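DUF1881 domain-containing protein (Neurospora crassa, PDB 5Z6D) is an abundant perithecial protein of unknown function, whose betagamma-crystallin domain has a calcium site made inoperative by its interface with an Ig-like domain. Local coordinates at residues 103-115 / 145-158. The protein carries 1 engineered substitution. Sequence-based numbering, arbitrary orientation.
Sequences GADKQYSLKVDAR and TAVYVRDEHSGVYI
Thr145 lays its CG2 methyl against Val112 CG1, 3.6 Å away, where strands 108-112 and 145-151 pair antiparallel inside one sheet of the Ig-like beta-sandwich. The branched residue suits this end: with the methyl spent on valine, its OG1 shares a water with Arg115 N. Ala146, small at a partly exposed site, offers its carbonyl to Asp113 N. Val147 and Val149 face the core, where Leu110 CD1 lies 3.9 Å from Val149 CG2; strands 91-99 and 195-200 of the facing sheet cover this side. Tyr148, on the other face, runs alongside the extended Lys111 in a hydrogen-bonded pair, and CD of the lysine passes 4.0 Å from ring atom CD2. Further along the same ring, Tyr148 CE2 comes 3.4 Å from Asp113 OD2. Arg150 exchanges two backbone bonds with Ser109, while its guanidinium turns away to the Gly155 carbonyl. Asp151 suits a strand end that turns: OD1 takes the backbone N of Ser154 in an Asx motif, and OD2 receives Gln107 NE2 at 3.1 Å, from above the carboxylate plane though within the amide plane. Glu152 sends its backbone N to Gln107 O; its chain, bent at chi2 (-78°), swings OE2 back to accept from Ser109 OG at 2.5 Å. His153 lies with one ring face under Gln107 CG, a CH-pi contact 3.6 Å from the ring centroid. With an alanine at Gln107, Asp151 OD2 would probably lose its amide donor, the histidine face the CG methylene over it, and Ala104 N the OE1 that accepts its hydrogen bond. Past the turn, Ile158 returns to the buried side, its CD1 methyl meeting Tyr108 CE1 at 3.3 Å.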
loop_
_atom_site.group_PDB
_atom_site.type_symbol
_atom_site.label_atom_id
_atom_site.label_comp_id
_atom_site.label_asym_id
_atom_site.label_seq_id
_atom_site.Cartn_x
_atom_site.Cartn_y
_atom_site.Cartn_z
ATOM N N GLY A 103 -16.197 -11.752 -15.135
ATOM C CA GLY A 103 -14.971 -11.947 -15.885
ATOM C C GLY A 103 -14.050 -13.010 -15.315
ATOM O O GLY A 103 -14.219 -13.460 -14.176
ATOM N N ALA A 104 -13.070 -13.409 -16.123
ATOM C CA ALA A 104 -12.030 -14.337 -15.693
ATOM C C ALA A 104 -11.093 -13.656 -14.707
ATOM O O ALA A 104 -11.036 -12.429 -14.638
ATOM C CB ALA A 104 -11.246 -14.859 -16.898
ATOM N N ASP A 105 -10.362 -14.455 -13.936
ATOM C CA ASP A 105 -9.309 -13.907 -13.095
ATOM C C ASP A 105 -8.344 -13.079 -13.926
ATOM O O ASP A 105 -7.900 -13.515 -14.991
ATOM C CB ASP A 105 -8.553 -15.021 -12.383
ATOM C CG ASP A 105 -9.324 -15.584 -11.229
ATOM O OD1 ASP A 105 -10.519 -15.229 -11.089
ATOM O OD2 ASP A 105 -8.735 -16.376 -10.465
ATOM N N LYS A 106 -8.049 -11.883 -13.427
ATOM C CA LYS A 106 -7.116 -10.943 -14.044
ATOM C C LYS A 106 -7.607 -10.434 -15.393
ATOM O O LYS A 106 -6.819 -9.911 -16.167
ATOM C CB LYS A 106 -5.718 -11.562 -14.209
ATOM C CG LYS A 106 -5.163 -12.193 -12.928
ATOM C CD LYS A 106 -3.699 -12.599 -13.071
ATOM C CE LYS A 106 -2.797 -11.382 -13.162
ATOM N NZ LYS A 106 -1.360 -11.750 -13.039
ATOM N N GLN A 107 -8.899 -10.567 -15.665
ATOM C CA GLN A 107 -9.417 -10.045 -16.932
ATOM C C GLN A 107 -9.339 -8.519 -16.962
ATOM O O GLN A 107 -9.125 -7.918 -18.022
ATOM C CB GLN A 107 -10.851 -10.494 -17.170
ATOM C CG GLN A 107 -11.413 -9.945 -18.479
ATOM C CD GLN A 107 -12.753 -10.542 -18.857
ATOM O OE1 GLN A 107 -13.101 -11.647 -18.441
ATOM N NE2 GLN A 107 -13.517 -9.807 -19.659
ATOM N N TYR A 108 -9.511 -7.890 -15.804
ATOM C CA TYR A 108 -9.481 -6.430 -15.722
ATOM C C TYR A 108 -8.312 -5.974 -14.893
ATOM O O TYR A 108 -7.897 -6.668 -13.963
ATOM C CB TYR A 108 -10.789 -5.887 -15.129
ATOM C CG TYR A 108 -11.989 -6.255 -15.968
ATOM C CD1 TYR A 108 -12.274 -5.562 -17.133
ATOM C CD2 TYR A 108 -12.831 -7.308 -15.604
ATOM C CE1 TYR A 108 -13.368 -5.901 -17.919
ATOM C CE2 TYR A 108 -13.923 -7.650 -16.380
ATOM C CZ TYR A 108 -14.184 -6.941 -17.540
ATOM O OH TYR A 108 -15.270 -7.269 -18.321
ATOM N N SER A 109 -7.762 -4.819 -15.250
ATOM C CA SER A 109 -6.719 -4.198 -14.439
ATOM C C SER A 109 -7.154 -2.827 -13.984
ATOM O O SER A 109 -7.873 -2.109 -14.698
ATOM C CB SER A 109 -5.398 -4.112 -15.208
ATOM O OG SER A 109 -5.513 -3.317 -16.385
ATOM N N LEU A 110 -6.706 -2.490 -12.780
ATOM C CA LEU A 110 -6.848 -1.176 -12.205
ATOM C C LEU A 110 -5.435 -0.633 -11.979
ATOM O O LEU A 110 -4.697 -1.124 -11.124
ATOM C CB LEU A 110 -7.634 -1.248 -10.908
ATOM C CG LEU A 110 -7.719 0.037 -10.100
ATOM C CD1 LEU A 110 -8.522 1.081 -10.858
ATOM C CD2 LEU A 110 -8.362 -0.283 -8.751
ATOM N N LYS A 111 -5.044 0.330 -12.803
ATOM C CA LYS A 111 -3.763 0.994 -12.663
ATOM C C LYS A 111 -3.942 2.243 -11.821
ATOM O O LYS A 111 -4.820 3.070 -12.102
ATOM C CB LYS A 111 -3.192 1.354 -14.042
ATOM C CG LYS A 111 -1.836 2.042 -14.004
ATOM C CD LYS A 111 -1.411 2.474 -15.409
ATOM C CE LYS A 111 -0.085 3.204 -15.380
ATOM N NZ LYS A 111 0.114 4.035 -16.600
ATOM N N VAL A 112 -3.113 2.374 -10.788
ATOM C CA VAL A 112 -3.214 3.485 -9.871
ATOM C C VAL A 112 -1.873 4.201 -9.872
ATOM O O VAL A 112 -0.866 3.624 -9.473
ATOM C CB VAL A 112 -3.562 3.006 -8.440
ATOM C CG1 VAL A 112 -3.711 4.189 -7.517
ATOM C CG2 VAL A 112 -4.843 2.187 -8.435
ATOM N N ASP A 113 -1.843 5.436 -10.374
ATOM C CA ASP A 113 -0.566 6.113 -10.551
ATOM C C ASP A 113 -0.145 6.852 -9.296
ATOM O O ASP A 113 -0.103 8.082 -9.275
ATOM C CB ASP A 113 -0.630 7.091 -11.722
ATOM C CG ASP A 113 -0.299 6.438 -13.043
ATOM O OD1 ASP A 113 0.190 5.287 -13.031
ATOM O OD2 ASP A 113 -0.516 7.083 -14.093
ATOM N N ALA A 114 0.150 6.100 -8.242
ATOM C CA ALA A 114 0.522 6.693 -6.969
ATOM C C ALA A 114 1.898 7.335 -7.041
ATOM O O ALA A 114 2.896 6.660 -7.295
ATOM C CB ALA A 114 0.496 5.645 -5.887
ATOM N N ARG A 115 1.960 8.637 -6.799
ATOM C CA ARG A 115 3.215 9.331 -7.014
ATOM C C ARG A 115 4.170 9.152 -5.836
ATOM O O ARG A 115 5.384 9.291 -6.005
ATOM C CB ARG A 115 2.954 10.809 -7.302
ATOM C CG ARG A 115 2.197 11.017 -8.607
ATOM C CD ARG A 115 2.029 12.487 -8.948
ATOM N NE ARG A 115 3.250 13.080 -9.491
ATOM C CZ ARG A 115 3.281 14.214 -10.186
ATOM N NH1 ARG A 115 2.157 14.873 -10.435
ATOM N NH2 ARG A 115 4.436 14.686 -10.639
ATOM N N THR A 145 -5.129 10.841 -7.245
ATOM C CA THR A 145 -4.298 9.858 -7.925
ATOM C C THR A 145 -5.022 9.327 -9.153
ATOM O O THR A 145 -6.182 8.924 -9.079
ATOM C CB THR A 145 -3.926 8.688 -6.982
ATOM O OG1 THR A 145 -3.203 9.208 -5.860
ATOM C CG2 THR A 145 -3.070 7.677 -7.703
ATOM N N ALA A 146 -4.351 9.349 -10.299
ATOM C CA ALA A 146 -5.006 8.924 -11.533
ATOM C C ALA A 146 -5.262 7.425 -11.517
ATOM O O ALA A 146 -4.439 6.658 -11.015
ATOM C CB ALA A 146 -4.163 9.304 -12.734
ATOM N N VAL A 147 -6.401 7.011 -12.068
ATOM C CA VAL A 147 -6.693 5.584 -12.188
ATOM C C VAL A 147 -7.159 5.217 -13.600
ATOM O O VAL A 147 -7.750 6.036 -14.324
ATOM C CB VAL A 147 -7.773 5.101 -11.181
ATOM C CG1 VAL A 147 -7.292 5.250 -9.731
ATOM C CG2 VAL A 147 -9.072 5.840 -11.387
ATOM N N TYR A 148 -6.888 3.973 -13.991
ATOM C CA TYR A 148 -7.207 3.504 -15.342
ATOM C C TYR A 148 -7.725 2.084 -15.239
ATOM O O TYR A 148 -7.062 1.222 -14.666
ATOM C CB TYR A 148 -5.979 3.544 -16.271
ATOM C CG TYR A 148 -5.232 4.868 -16.289
ATOM C CD1 TYR A 148 -5.418 5.779 -17.328
ATOM C CD2 TYR A 148 -4.335 5.203 -15.269
ATOM C CE1 TYR A 148 -4.738 6.994 -17.341
ATOM C CE2 TYR A 148 -3.663 6.412 -15.277
ATOM C CZ TYR A 148 -3.865 7.299 -16.310
ATOM O OH TYR A 148 -3.187 8.502 -16.312
ATOM N N VAL A 149 -8.905 1.845 -15.794
ATOM C CA VAL A 149 -9.534 0.535 -15.751
ATOM C C VAL A 149 -9.565 -0.042 -17.146
ATOM O O VAL A 149 -10.214 0.534 -18.052
ATOM C CB VAL A 149 -10.967 0.584 -15.228
ATOM C CG1 VAL A 149 -11.520 -0.845 -15.108
ATOM C CG2 VAL A 149 -11.027 1.315 -13.888
ATOM N N ARG A 150 -8.890 -1.180 -17.313
ATOM C CA ARG A 150 -8.731 -1.766 -18.639
ATOM C C ARG A 150 -9.185 -3.213 -18.679
ATOM O O ARG A 150 -9.007 -3.943 -17.710
ATOM C CB ARG A 150 -7.269 -1.682 -19.072
ATOM C CG ARG A 150 -7.054 -1.884 -20.540
ATOM C CD ARG A 150 -5.570 -1.971 -20.834
ATOM N NE ARG A 150 -5.304 -2.044 -22.271
ATOM C CZ ARG A 150 -4.103 -2.274 -22.793
ATOM N NH1 ARG A 150 -3.062 -2.469 -21.994
ATOM N NH2 ARG A 150 -3.948 -2.319 -24.112
ATOM N N ASP A 151 -9.778 -3.629 -19.791
ATOM C CA ASP A 151 -9.992 -5.053 -20.039
ATOM C C ASP A 151 -8.710 -5.576 -20.674
ATOM O O ASP A 151 -8.372 -5.204 -21.790
ATOM C CB ASP A 151 -11.206 -5.294 -20.941
ATOM C CG ASP A 151 -11.494 -6.790 -21.172
ATOM O OD1 ASP A 151 -10.549 -7.578 -21.393
ATOM O OD2 ASP A 151 -12.680 -7.179 -21.143
ATOM N N GLU A 152 -8.000 -6.437 -19.954
ATOM C CA GLU A 152 -6.677 -6.888 -20.374
ATOM C C GLU A 152 -6.722 -7.850 -21.550
ATOM O O GLU A 152 -5.747 -7.979 -22.295
ATOM C CB GLU A 152 -5.953 -7.549 -19.201
ATOM C CG GLU A 152 -5.541 -6.570 -18.117
ATOM C CD GLU A 152 -4.303 -5.777 -18.494
ATOM O OE1 GLU A 152 -3.376 -6.365 -19.092
ATOM O OE2 GLU A 152 -4.251 -4.567 -18.200
ATOM N N HIS A 153 -7.838 -8.545 -21.697
ATOM C CA HIS A 153 -7.999 -9.469 -22.813
ATOM C C HIS A 153 -8.129 -8.681 -24.104
ATOM O O HIS A 153 -7.333 -8.840 -25.033
ATOM C CB HIS A 153 -9.222 -10.358 -22.609
ATOM C CG HIS A 153 -9.124 -11.253 -21.416
ATOM N ND1 HIS A 153 -10.176 -12.028 -20.979
ATOM C CD2 HIS A 153 -8.097 -11.496 -20.566
ATOM C CE1 HIS A 153 -9.802 -12.711 -19.910
ATOM N NE2 HIS A 153 -8.545 -12.408 -19.641
ATOM N N SER A 154 -9.131 -7.810 -24.142
ATOM C CA SER A 154 -9.436 -7.051 -25.348
ATOM C C SER A 154 -8.493 -5.861 -25.530
ATOM O O SER A 154 -8.211 -5.459 -26.659
ATOM C CB SER A 154 -10.897 -6.581 -25.322
ATOM O OG SER A 154 -11.127 -5.605 -24.314
ATOM N N GLY A 155 -7.999 -5.305 -24.424
ATOM C CA GLY A 155 -7.102 -4.163 -24.469
ATOM C C GLY A 155 -7.850 -2.855 -24.298
ATOM O O GLY A 155 -7.246 -1.801 -24.142
ATOM N N VAL A 156 -9.176 -2.943 -24.317
ATOM C CA VAL A 156 -10.059 -1.782 -24.276
ATOM C C VAL A 156 -10.180 -1.163 -22.888
ATOM O O VAL A 156 -10.403 -1.868 -21.901
ATOM C CB VAL A 156 -11.472 -2.154 -24.765
ATOM C CG1 VAL A 156 -12.359 -0.916 -24.831
ATOM C CG2 VAL A 156 -11.403 -2.838 -26.124
ATOM N N TYR A 157 -10.049 0.157 -22.816
ATOM C CA TYR A 157 -10.224 0.853 -21.549
ATOM C C TYR A 157 -11.696 1.013 -21.201
ATOM O O TYR A 157 -12.496 1.501 -21.998
ATOM C CB TYR A 157 -9.523 2.213 -21.569
ATOM C CG TYR A 157 -8.048 2.071 -21.316
ATOM C CD1 TYR A 157 -7.569 1.936 -20.020
ATOM C CD2 TYR A 157 -7.138 2.010 -22.370
ATOM C CE1 TYR A 157 -6.228 1.776 -19.772
ATOM C CE2 TYR A 157 -5.789 1.855 -22.131
ATOM C CZ TYR A 157 -5.339 1.729 -20.828
ATOM O OH TYR A 157 -3.999 1.568 -20.564
ATOM N N ILE A 158 -12.043 0.577 -19.997
ATOM C CA ILE A 158 -13.399 0.706 -19.511
ATOM C C ILE A 158 -13.575 2.115 -19.014
ATOM O O ILE A 158 -14.584 2.768 -19.292
ATOM C CB ILE A 158 -13.700 -0.254 -18.361
ATOM C CG1 ILE A 158 -13.608 -1.704 -18.816
ATOM C CG2 ILE A 158 -15.080 0.035 -17.756
ATOM C CD1 ILE A 158 -14.058 -2.658 -17.748
HETATM O O HOH W 1 -7.519 -13.203 -17.569
HETATM O O HOH W 2 -5.359 -0.580 -16.440
HETATM O O HOH W 3 -1.520 10.239 -10.248
HETATM O O HOH W 4 -1.372 9.258 -14.769
HETATM O O HOH W 5 -0.515 10.283 -6.282
#